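Local coordinates for protein glycoside transferase (Listeria monocytogenes, PDB 6R2M) that probably hydrolyses glycosidic bonds of an exopolysaccharide outside the cell, as a monomeric glycoside hydrolase, and may have transferase activity, at residues A[52-60]-A[68-76]; A[160-169]-A[211-222]. All blocks are in the same frame, centred on the assembly; numbering follows the deposited sequence.

Contact 1: residues A[52-60]-A[68-76]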
loop_
_atom_site.group_PDB
_atom_site.type_symbol
_atom_site.label_atom_id
_atom_site.label_comp_id
_atom_site.label_asym_id
_atom_site.label_seq_id
_atom_site.Cartn_x
_atom_site.Cartn_y
_atom_site.Cartn_z
ATOM N N SER A 52 1.397 -1.183 -8.383
ATOM C CA SER A 52 1.039 -2.539 -8.780
ATOM C C SER A 52 2.240 -3.477 -8.749
ATOM O O SER A 52 2.151 -4.580 -8.195
ATOM C CB SER A 52 0.401 -2.544 -10.165
ATOM O OG SER A 52 -0.717 -1.695 -10.200
ATOM N N ILE A 53 3.374 -3.068 -9.339
ATOM C CA ILE A 53 4.533 -3.961 -9.339
ATOM C C ILE A 53 5.024 -4.181 -7.911
ATOM O O ILE A 53 5.412 -5.296 -7.550
ATOM C CB ILE A 53 5.647 -3.449 -10.287
ATOM C CG1 ILE A 53 6.746 -4.504 -10.457
ATOM C CG2 ILE A 53 6.260 -2.134 -9.794
ATOM C CD1 ILE A 53 7.768 -4.154 -11.552
ATOM N N GLY A 54 4.967 -3.150 -7.060
ATOM C CA GLY A 54 5.379 -3.334 -5.676
ATOM C C GLY A 54 4.473 -4.295 -4.918
ATOM O O GLY A 54 4.945 -5.096 -4.104
ATOM N N LEU A 55 3.164 -4.219 -5.157
ATOM C CA LEU A 55 2.242 -5.146 -4.500
ATOM C C LEU A 55 2.460 -6.571 -4.998
ATOM O O LEU A 55 2.419 -7.527 -4.216
ATOM C CB LEU A 55 0.796 -4.709 -4.739
ATOM C CG LEU A 55 0.333 -3.536 -3.886
ATOM C CD1 LEU A 55 -0.880 -2.903 -4.536
ATOM C CD2 LEU A 55 0.028 -3.992 -2.460
ATOM N N TYR A 56 2.713 -6.724 -6.292
ATOM C CA TYR A 56 3.011 -8.043 -6.821
ATOM C C TYR A 56 4.302 -8.581 -6.223
ATOM O O TYR A 56 4.367 -9.753 -5.837
ATOM C CB TYR A 56 3.081 -7.971 -8.343
ATOM C CG TYR A 56 3.049 -9.303 -9.054
ATOM C CD1 TYR A 56 2.345 -10.393 -8.547
ATOM C CD2 TYR A 56 3.729 -9.454 -10.245
ATOM C CE1 TYR A 56 2.328 -11.605 -9.232
ATOM C CE2 TYR A 56 3.729 -10.662 -10.929
ATOM C CZ TYR A 56 3.021 -11.722 -10.418
ATOM O OH TYR A 56 3.030 -12.913 -11.120
ATOM N N MET A 57 5.328 -7.731 -6.101
ATOM C CA MET A 57 6.560 -8.152 -5.433
ATOM C C MET A 57 6.296 -8.604 -4.005
ATOM O O MET A 57 6.852 -9.615 -3.555
ATOM C CB MET A 57 7.573 -7.014 -5.447
ATOM C CG MET A 57 8.172 -6.800 -6.816
ATOM S SD MET A 57 9.150 -5.277 -6.990
ATOM C CE MET A 57 10.441 -5.567 -5.761
ATOM N N GLU A 58 5.473 -7.846 -3.272
ATOM C CA GLU A 58 5.116 -8.221 -1.908
ATOM C C GLU A 58 4.467 -9.603 -1.876
ATOM O O GLU A 58 4.838 -10.463 -1.063
ATOM C CB GLU A 58 4.192 -7.146 -1.331
ATOM C CG GLU A 58 3.776 -7.374 0.091
ATOM C CD GLU A 58 2.965 -6.208 0.641
ATOM O OE1 GLU A 58 3.111 -5.078 0.124
ATOM O OE2 GLU A 58 2.194 -6.415 1.601
ATOM N N TYR A 59 3.500 -9.838 -2.769
ATOM C CA TYR A 59 2.849 -11.137 -2.850
ATOM C C TYR A 59 3.853 -12.247 -3.147
ATOM O O TYR A 59 3.798 -13.319 -2.538
ATOM C CB TYR A 59 1.746 -11.110 -3.919
ATOM C CG TYR A 59 1.045 -12.438 -4.037
ATOM C CD1 TYR A 59 -0.002 -12.760 -3.175
ATOM C CD2 TYR A 59 1.465 -13.390 -4.957
ATOM C CE1 TYR A 59 -0.643 -13.978 -3.252
ATOM C CE2 TYR A 59 0.829 -14.631 -5.046
ATOM C CZ TYR A 59 -0.221 -14.916 -4.188
ATOM O OH TYR A 59 -0.845 -16.157 -4.246
ATOM N N LEU A 60 4.780 -12.008 -4.078
ATOM C CA LEU A 60 5.697 -13.060 -4.499
ATOM C C LEU A 60 6.645 -13.474 -3.384
ATOM O O LEU A 60 7.018 -14.647 -3.306
ATOM C CB LEU A 60 6.471 -12.597 -5.736
ATOM C CG LEU A 60 5.530 -12.398 -6.921
ATOM C CD1 LEU A 60 6.266 -11.662 -8.011
ATOM C CD2 LEU A 60 4.902 -13.712 -7.456
ATOM N N THR A 68 9.773 -15.560 -10.084
ATOM C CA THR A 68 8.898 -14.477 -10.525
ATOM C C THR A 68 9.274 -13.159 -9.847
ATOM O O THR A 68 9.184 -12.102 -10.474
ATOM C CB THR A 68 7.424 -14.839 -10.286
ATOM O OG1 THR A 68 7.173 -16.158 -10.795
ATOM C CG2 THR A 68 6.482 -13.847 -11.024
ATOM N N PHE A 69 9.746 -13.204 -8.599
ATOM C CA PHE A 69 10.193 -11.986 -7.932
ATOM C C PHE A 69 11.327 -11.321 -8.715
ATOM O O PHE A 69 11.312 -10.105 -8.936
ATOM C CB PHE A 69 10.628 -12.291 -6.489
ATOM C CG PHE A 69 10.941 -11.059 -5.694
ATOM C CD1 PHE A 69 12.218 -10.526 -5.713
ATOM C CD2 PHE A 69 9.946 -10.390 -4.979
ATOM C CE1 PHE A 69 12.517 -9.370 -5.008
ATOM C CE2 PHE A 69 10.233 -9.218 -4.279
ATOM C CZ PHE A 69 11.522 -8.706 -4.294
ATOM N N GLN A 70 12.337 -12.099 -9.113
ATOM C CA GLN A 70 13.452 -11.520 -9.863
ATOM C C GLN A 70 12.998 -11.004 -11.224
ATOM O O GLN A 70 13.513 -9.982 -11.696
ATOM C CB GLN A 70 14.578 -12.551 -10.007
ATOM C CG GLN A 70 15.746 -12.113 -10.909
ATOM C CD GLN A 70 16.402 -10.823 -10.463
ATOM O OE1 GLN A 70 16.590 -10.590 -9.280
ATOM N NE2 GLN A 70 16.758 -9.974 -11.424
ATOM N N GLU A 71 12.026 -11.671 -11.856
ATOM C CA GLU A 71 11.504 -11.155 -13.119
ATOM C C GLU A 71 10.903 -9.776 -12.919
ATOM O O GLU A 71 11.091 -8.881 -13.754
ATOM C CB GLU A 71 10.463 -12.110 -13.706
ATOM C CG GLU A 71 11.102 -13.317 -14.370
ATOM C CD GLU A 71 10.128 -14.439 -14.588
ATOM O OE1 GLU A 71 8.952 -14.286 -14.209
ATOM O OE2 GLU A 71 10.553 -15.485 -15.127
ATOM N N GLN A 72 10.214 -9.576 -11.790
ATOM C CA GLN A 72 9.664 -8.266 -11.472
ATOM C C GLN A 72 10.762 -7.254 -11.173
ATOM O O GLN A 72 10.656 -6.100 -11.589
ATOM C CB GLN A 72 8.695 -8.374 -10.295
ATOM C CG GLN A 72 7.471 -9.223 -10.651
ATOM C CD GLN A 72 6.791 -8.723 -11.917
ATOM O OE1 GLN A 72 6.370 -7.575 -11.990
ATOM N NE2 GLN A 72 6.668 -9.596 -12.916
ATOM N N VAL A 73 11.814 -7.660 -10.449
ATOM C CA VAL A 73 12.915 -6.726 -10.181
ATOM C C VAL A 73 13.522 -6.246 -11.495
ATOM O O VAL A 73 13.877 -5.069 -11.635
ATOM C CB VAL A 73 13.984 -7.361 -9.267
ATOM C CG1 VAL A 73 15.196 -6.438 -9.112
ATOM C CG2 VAL A 73 13.408 -7.658 -7.909
ATOM N N SER A 74 13.628 -7.142 -12.480
ATOM C CA SER A 74 14.161 -6.759 -13.786
ATOM C C SER A 74 13.265 -5.744 -14.476
ATOM O O SER A 74 13.760 -4.764 -15.045
ATOM C CB SER A 74 14.348 -7.993 -14.665
ATOM O OG SER A 74 15.485 -8.726 -14.244
ATOM N N HIS A 75 11.946 -5.963 -14.447
ATOM C CA HIS A 75 11.034 -4.978 -15.029
ATOM C C HIS A 75 11.111 -3.659 -14.281
ATOM O O HIS A 75 11.019 -2.581 -14.881
ATOM C CB HIS A 75 9.589 -5.491 -15.013
ATOM C CG HIS A 75 9.322 -6.597 -15.982
ATOM N ND1 HIS A 75 9.621 -6.507 -17.323
ATOM C CD2 HIS A 75 8.775 -7.824 -15.801
ATOM C CE1 HIS A 75 9.280 -7.634 -17.926
ATOM N NE2 HIS A 75 8.765 -8.451 -17.024
ATOM N N LEU A 76 11.244 -3.725 -12.959
ATOM C CA LEU A 76 11.414 -2.512 -12.171
ATOM C C LEU A 76 12.653 -1.738 -12.610
ATOM O O LEU A 76 12.600 -0.519 -12.812
ATOM C CB LEU A 76 11.493 -2.878 -10.688
ATOM C CG LEU A 76 11.461 -1.722 -9.699
ATOM C CD1 LEU A 76 10.061 -1.112 -9.668
ATOM C CD2 LEU A 76 11.888 -2.224 -8.316
#

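Contact 2: residues A[160-169]-A[211-222]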
loop_
_atom_site.group_PDB
_atom_site.type_symbol
_atom_site.label_atom_id
_atom_site.label_comp_id
_atom_site.label_asym_id
_atom_site.label_seq_id
_atom_site.Cartn_x
_atom_site.Cartn_y
_atom_site.Cartn_z
ATOM N N LEU A 160 -1.160 11.560 4.658
ATOM C CA LEU A 160 -0.800 10.608 5.700
ATOM C C LEU A 160 -0.992 9.166 5.250
ATOM O O LEU A 160 -0.364 8.258 5.812
ATOM C CB LEU A 160 -1.619 10.885 6.955
ATOM C CG LEU A 160 -1.337 12.255 7.567
ATOM C CD1 LEU A 160 -2.233 12.491 8.762
ATOM C CD2 LEU A 160 0.127 12.350 7.958
ATOM N N SER A 161 -1.851 8.932 4.257
ATOM C CA SER A 161 -2.033 7.583 3.734
ATOM C C SER A 161 -0.806 7.066 2.995
ATOM O O SER A 161 -0.769 5.882 2.652
ATOM C CB SER A 161 -3.255 7.542 2.812
ATOM O OG SER A 161 -3.017 8.285 1.619
ATOM N N TYR A 162 0.181 7.914 2.743
ATOM C CA TYR A 162 1.422 7.502 2.119
ATOM C C TYR A 162 2.448 7.007 3.135
ATOM O O TYR A 162 3.517 6.536 2.732
ATOM C CB TYR A 162 2.015 8.672 1.329
ATOM C CG TYR A 162 1.481 8.869 -0.079
ATOM C CD1 TYR A 162 0.227 8.380 -0.464
ATOM C CD2 TYR A 162 2.250 9.538 -1.028
ATOM C CE1 TYR A 162 -0.242 8.577 -1.764
ATOM C CE2 TYR A 162 1.788 9.747 -2.313
ATOM C CZ TYR A 162 0.552 9.247 -2.681
ATOM O OH TYR A 162 0.106 9.447 -3.975
ATOM N N LEU A 163 2.160 7.093 4.437
ATOM C CA LEU A 163 3.164 6.741 5.429
ATOM C C LEU A 163 3.236 5.230 5.601
ATOM O O LEU A 163 2.211 4.539 5.674
ATOM C CB LEU A 163 2.869 7.400 6.775
ATOM C CG LEU A 163 2.904 8.927 6.811
ATOM C CD1 LEU A 163 2.381 9.430 8.146
ATOM C CD2 LEU A 163 4.295 9.473 6.576
ATOM N N ASN A 164 4.461 4.718 5.653
ATOM C CA ASN A 164 4.724 3.311 5.911
ATOM C C ASN A 164 5.695 3.328 7.082
ATOM O O ASN A 164 6.882 3.599 6.895
ATOM C CB ASN A 164 5.295 2.635 4.667
ATOM C CG ASN A 164 5.516 1.148 4.842
ATOM O OD1 ASN A 164 5.960 0.677 5.895
ATOM N ND2 ASN A 164 5.232 0.400 3.787
ATOM N N ILE A 165 5.179 3.117 8.298
ATOM C CA ILE A 165 6.004 3.311 9.488
ATOM C C ILE A 165 7.160 2.323 9.507
ATOM O O ILE A 165 8.294 2.676 9.845
ATOM C CB ILE A 165 5.144 3.195 10.761
ATOM C CG1 ILE A 165 4.064 4.280 10.768
ATOM C CG2 ILE A 165 6.031 3.265 12.031
ATOM C CD1 ILE A 165 4.576 5.707 10.524
ATOM N N GLN A 166 6.898 1.066 9.153
ATOM C CA GLN A 166 7.975 0.082 9.130
ATOM C C GLN A 166 9.098 0.508 8.186
ATOM O O GLN A 166 10.279 0.453 8.553
ATOM C CB GLN A 166 7.421 -1.292 8.741
ATOM C CG GLN A 166 8.508 -2.333 8.516
ATOM C CD GLN A 166 8.112 -3.721 8.974
ATOM O OE1 GLN A 166 7.503 -3.893 10.031
ATOM N NE2 GLN A 166 8.443 -4.723 8.166
ATOM N N ALA A 167 8.747 0.980 6.986
ATOM C CA ALA A 167 9.782 1.380 6.039
ATOM C C ALA A 167 10.549 2.594 6.549
ATOM O O ALA A 167 11.772 2.682 6.388
ATOM C CB ALA A 167 9.167 1.673 4.669
ATOM N N MET A 168 9.851 3.533 7.176
ATOM C CA MET A 168 10.518 4.737 7.660
ATOM C C MET A 168 11.475 4.429 8.802
ATOM O O MET A 168 12.527 5.070 8.915
ATOM C CB MET A 168 9.484 5.779 8.089
ATOM C CG MET A 168 8.636 6.251 6.946
ATOM S SD MET A 168 7.345 7.376 7.491
ATOM C CE MET A 168 8.343 8.698 8.188
ATOM N N GLN A 169 11.138 3.453 9.648
ATOM C CA GLN A 169 12.063 3.067 10.707
ATOM C C GLN A 169 13.279 2.342 10.142
ATOM O O GLN A 169 14.382 2.465 10.693
ATOM C CB GLN A 169 11.336 2.208 11.744
ATOM C CG GLN A 169 10.207 2.944 12.447
ATOM C CD GLN A 169 9.322 2.034 13.277
ATOM O OE1 GLN A 169 9.243 0.830 13.041
ATOM N NE2 GLN A 169 8.631 2.618 14.250
ATOM N N ASP A 211 -7.927 5.347 1.964
ATOM C CA ASP A 211 -6.954 6.261 2.555
ATOM C C ASP A 211 -7.127 6.342 4.068
ATOM O O ASP A 211 -6.135 6.321 4.813
ATOM C CB ASP A 211 -7.076 7.631 1.906
ATOM C CG ASP A 211 -6.968 7.557 0.386
ATOM O OD1 ASP A 211 -6.267 6.646 -0.098
ATOM O OD2 ASP A 211 -7.577 8.394 -0.299
ATOM N N GLN A 212 -8.377 6.374 4.542
ATOM C CA GLN A 212 -8.612 6.406 5.980
ATOM C C GLN A 212 -8.044 5.166 6.667
ATOM O O GLN A 212 -7.457 5.276 7.746
ATOM C CB GLN A 212 -10.101 6.547 6.272
ATOM C CG GLN A 212 -10.710 7.892 5.838
ATOM C CD GLN A 212 -10.312 9.035 6.764
ATOM O OE1 GLN A 212 -10.270 8.853 7.973
ATOM N NE2 GLN A 212 -10.023 10.209 6.198
ATOM N N MET A 213 -8.209 3.976 6.064
ATOM C CA MET A 213 -7.687 2.772 6.709
ATOM C C MET A 213 -6.167 2.798 6.746
ATOM O O MET A 213 -5.555 2.374 7.733
ATOM C CB MET A 213 -8.160 1.504 5.981
ATOM C CG MET A 213 -9.620 1.127 6.209
ATOM S SD MET A 213 -10.131 1.094 7.935
ATOM C CE MET A 213 -8.860 0.040 8.655
ATOM N N LEU A 214 -5.535 3.297 5.683
ATOM C CA LEU A 214 -4.075 3.354 5.691
ATOM C C LEU A 214 -3.573 4.307 6.776
ATOM O O LEU A 214 -2.574 4.021 7.443
ATOM C CB LEU A 214 -3.558 3.765 4.314
ATOM C CG LEU A 214 -3.730 2.660 3.257
ATOM C CD1 LEU A 214 -3.466 3.219 1.876
ATOM C CD2 LEU A 214 -2.788 1.489 3.566
ATOM N N ILE A 215 -4.258 5.436 6.980
ATOM C CA ILE A 215 -3.868 6.357 8.049
ATOM C C ILE A 215 -4.051 5.696 9.403
ATOM O O ILE A 215 -3.197 5.806 10.292
ATOM C CB ILE A 215 -4.674 7.668 7.965
ATOM C CG1 ILE A 215 -4.419 8.353 6.628
ATOM C CG2 ILE A 215 -4.329 8.605 9.160
ATOM C CD1 ILE A 215 -5.418 9.436 6.314
ATOM N N ALA A 216 -5.168 4.997 9.585
ATOM C CA ALA A 216 -5.430 4.359 10.867
ATOM C C ALA A 216 -4.364 3.331 11.194
ATOM O O ALA A 216 -3.962 3.192 12.357
ATOM C CB ALA A 216 -6.802 3.688 10.855
ATOM N N MET A 217 -3.921 2.572 10.186
ATOM C CA MET A 217 -2.878 1.586 10.437
ATOM C C MET A 217 -1.540 2.251 10.750
ATOM O O MET A 217 -0.814 1.798 11.639
ATOM C CB MET A 217 -2.768 0.636 9.247
ATOM C CG MET A 217 -3.832 -0.443 9.366
ATOM S SD MET A 217 -3.696 -1.762 8.171
ATOM C CE MET A 217 -4.050 -0.804 6.767
ATOM N N ALA A 218 -1.197 3.329 10.042
ATOM C CA ALA A 218 0.025 4.057 10.367
ATOM C C ALA A 218 -0.062 4.663 11.759
ATOM O O ALA A 218 0.928 4.699 12.494
ATOM C CB ALA A 218 0.279 5.147 9.329
ATOM N N TYR A 219 -1.238 5.171 12.120
ATOM C CA TYR A 219 -1.441 5.715 13.455
ATOM C C TYR A 219 -1.129 4.673 14.519
ATOM O O TYR A 219 -0.412 4.950 15.488
ATOM C CB TYR A 219 -2.879 6.207 13.591
ATOM C CG TYR A 219 -3.133 6.997 14.833
ATOM C CD1 TYR A 219 -3.460 6.364 16.029
ATOM C CD2 TYR A 219 -3.070 8.380 14.817
ATOM C CE1 TYR A 219 -3.717 7.093 17.164
ATOM C CE2 TYR A 219 -3.314 9.120 15.945
ATOM C CZ TYR A 219 -3.631 8.470 17.117
ATOM O OH TYR A 219 -3.881 9.221 18.233
ATOM N N PHE A 220 -1.699 3.480 14.375
ATOM C CA PHE A 220 -1.443 2.429 15.350
ATOM C C PHE A 220 0.019 2.019 15.340
ATOM O O PHE A 220 0.626 1.807 16.398
ATOM C CB PHE A 220 -2.317 1.215 15.067
ATOM C CG PHE A 220 -2.108 0.099 16.043
ATOM C CD1 PHE A 220 -1.386 -1.026 15.681
ATOM C CD2 PHE A 220 -2.625 0.181 17.326
ATOM C CE1 PHE A 220 -1.177 -2.058 16.591
ATOM C CE2 PHE A 220 -2.427 -0.850 18.229
ATOM C CZ PHE A 220 -1.706 -1.969 17.857
ATOM N N ASP A 221 0.603 1.906 14.147
ATOM C CA ASP A 221 1.996 1.476 14.033
ATOM C C ASP A 221 2.941 2.422 14.760
ATOM O O ASP A 221 3.907 1.974 15.395
ATOM C CB ASP A 221 2.396 1.379 12.567
ATOM C CG ASP A 221 1.810 0.166 11.883
ATOM O OD1 ASP A 221 1.316 -0.739 12.588
ATOM O OD2 ASP A 221 1.861 0.117 10.638
ATOM N N GLU A 222 2.703 3.731 14.660
ATOM C CA GLU A 222 3.602 4.707 15.262
ATOM C C GLU A 222 3.271 4.940 16.729
ATOM O O GLU A 222 4.178 5.011 17.565
ATOM C CB GLU A 222 3.536 6.031 14.492
ATOM C CG GLU A 222 4.210 7.221 15.216
ATOM C CD GLU A 222 5.679 6.974 15.504
ATOM O OE1 GLU A 222 6.299 6.157 14.802
ATOM O OE2 GLU A 222 6.210 7.598 16.452
HETATM O O HOH W 1 -3.252 6.688 -0.505
HETATM O O HOH W 2 -0.376 2.588 6.549
HETATM O O HOH W 3 2.346 2.152 8.435
HETATM O O HOH W 4 4.309 -0.370 9.063
HETATM O O HOH W 5 8.867 5.145 15.215
#

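Contact 1: residues A[52-60]-A[68-76]
M57 and Q72 are the two main bumps of this antiparallel helical hairpin, each pushing into a hollow of the other helix as a knob into a hole. The segment axes approach to 9.4 Å with 158° between their directions, close enough for the side chains to mesh. M57 enters a pocket lined by F69, Q72, V73 and L76. Its slim, flexible chain suits a hollow between four side chains: a bend at chi3 (61°) turns the methyl toward the ring, with M57 CE 3.6 Å from F69 CZ. The sulfur lies oblique to the same ring, M57 SD being 5.4 Å from its centroid, a Met-aromatic contact. F69 also brings its edge to the backbone, with M57 O in the ring plane and 3.5 Å from F69 CE2.

Going the other way, Q72 fills the hollow between I53, Y56, M57 and L60. Glutamine suits the place because its aliphatic CB and CG pack on M57, Y56 and L60. Its chain folds at chi2 (-53°), and the amide stands steeply tilted to the tyrosine ring, with Q72 CD 3.6 Å from Y56 CD2, while Q72 OE1 rests 3.5 Å from I53 CG1. No hydrogen bond crosses the interface, and shape does the work. L60 CD1 lies over the centre of the Y56 ring and also meets T68 CG2 at 3.7 Å; the branched threonine turns its methyl inward while its hydroxyl bonds to D65. Toward the other end, I53 reaches across to L76, I53 CG2 meeting L76 CD1 at 3.9 Å.

The hairpin is packed in on several sides. Helix 21-29 touches Y56 and L60, helix 100-116 meets F69 and L76 through A113 and I106, and helix 301-312 packs against L55 of helix 50-62.

Contact 2: residues A[160-169]-A[211-222]
S161 and I165 rest on helix 211-222, one in a 3-10 turn and the other in the first turn of an N-capped helix. The helix-rich setting is consistent with an (alpha/alpha)-barrel, a fold found in some glycoside hydrolase families.

Apolar packing pairs L160 CB with I215 CG1 at 3.8 Å, and the small A218 offers its CB to I165 CG1 at 4.1 Å and to L163 CB at 4.3 Å. The CB of D221 flanks the isoleucine. Close carbon-to-backbone approaches add to this: I215 CG1 lies 3.5 Å from S161 N, and the small serine brings S161 CB to 3.7 Å from D211 O.

No direct hydrogen bond joins the segments; water does. One water links S161 OG to D211 OD1, and another joins Q169 NE2 to E222 OE1, while the other oxygen of that carboxylate, OE2, is hydrogen-bonded to Q182. D221 OD2 accepts from two waters that take the N-H groups of I165 and Q166, near the N-terminal end of that helix, where its charge is probably favourable; D221 OD1 forms a salt bridge with K274.

The cap is local: N164 OD1 accepts from A167 N at 3.0 Å, the donor standing 48° out of the carbonyl plane.

Overall arrangement
Contact 1 closes before contact 2 opens along the chain, so the two are in series. Their centres lie about 22 Å apart, the nearest atoms about 7 Å, and they do not touch. Helix 100-116 serves both: it packs against F69 and L76 of contact 1, and against Y162, N164 and A167 of segment 160-169. Contact 1 joins two helices adjacent in sequence through a short connection. Contact 2 instead brings together segments separated by 41 residues that include strands, and is closer to the centre of the chain. A local helical hairpin and a longer-range, partly water-bridged contact thus build one compact, helix-rich monomer.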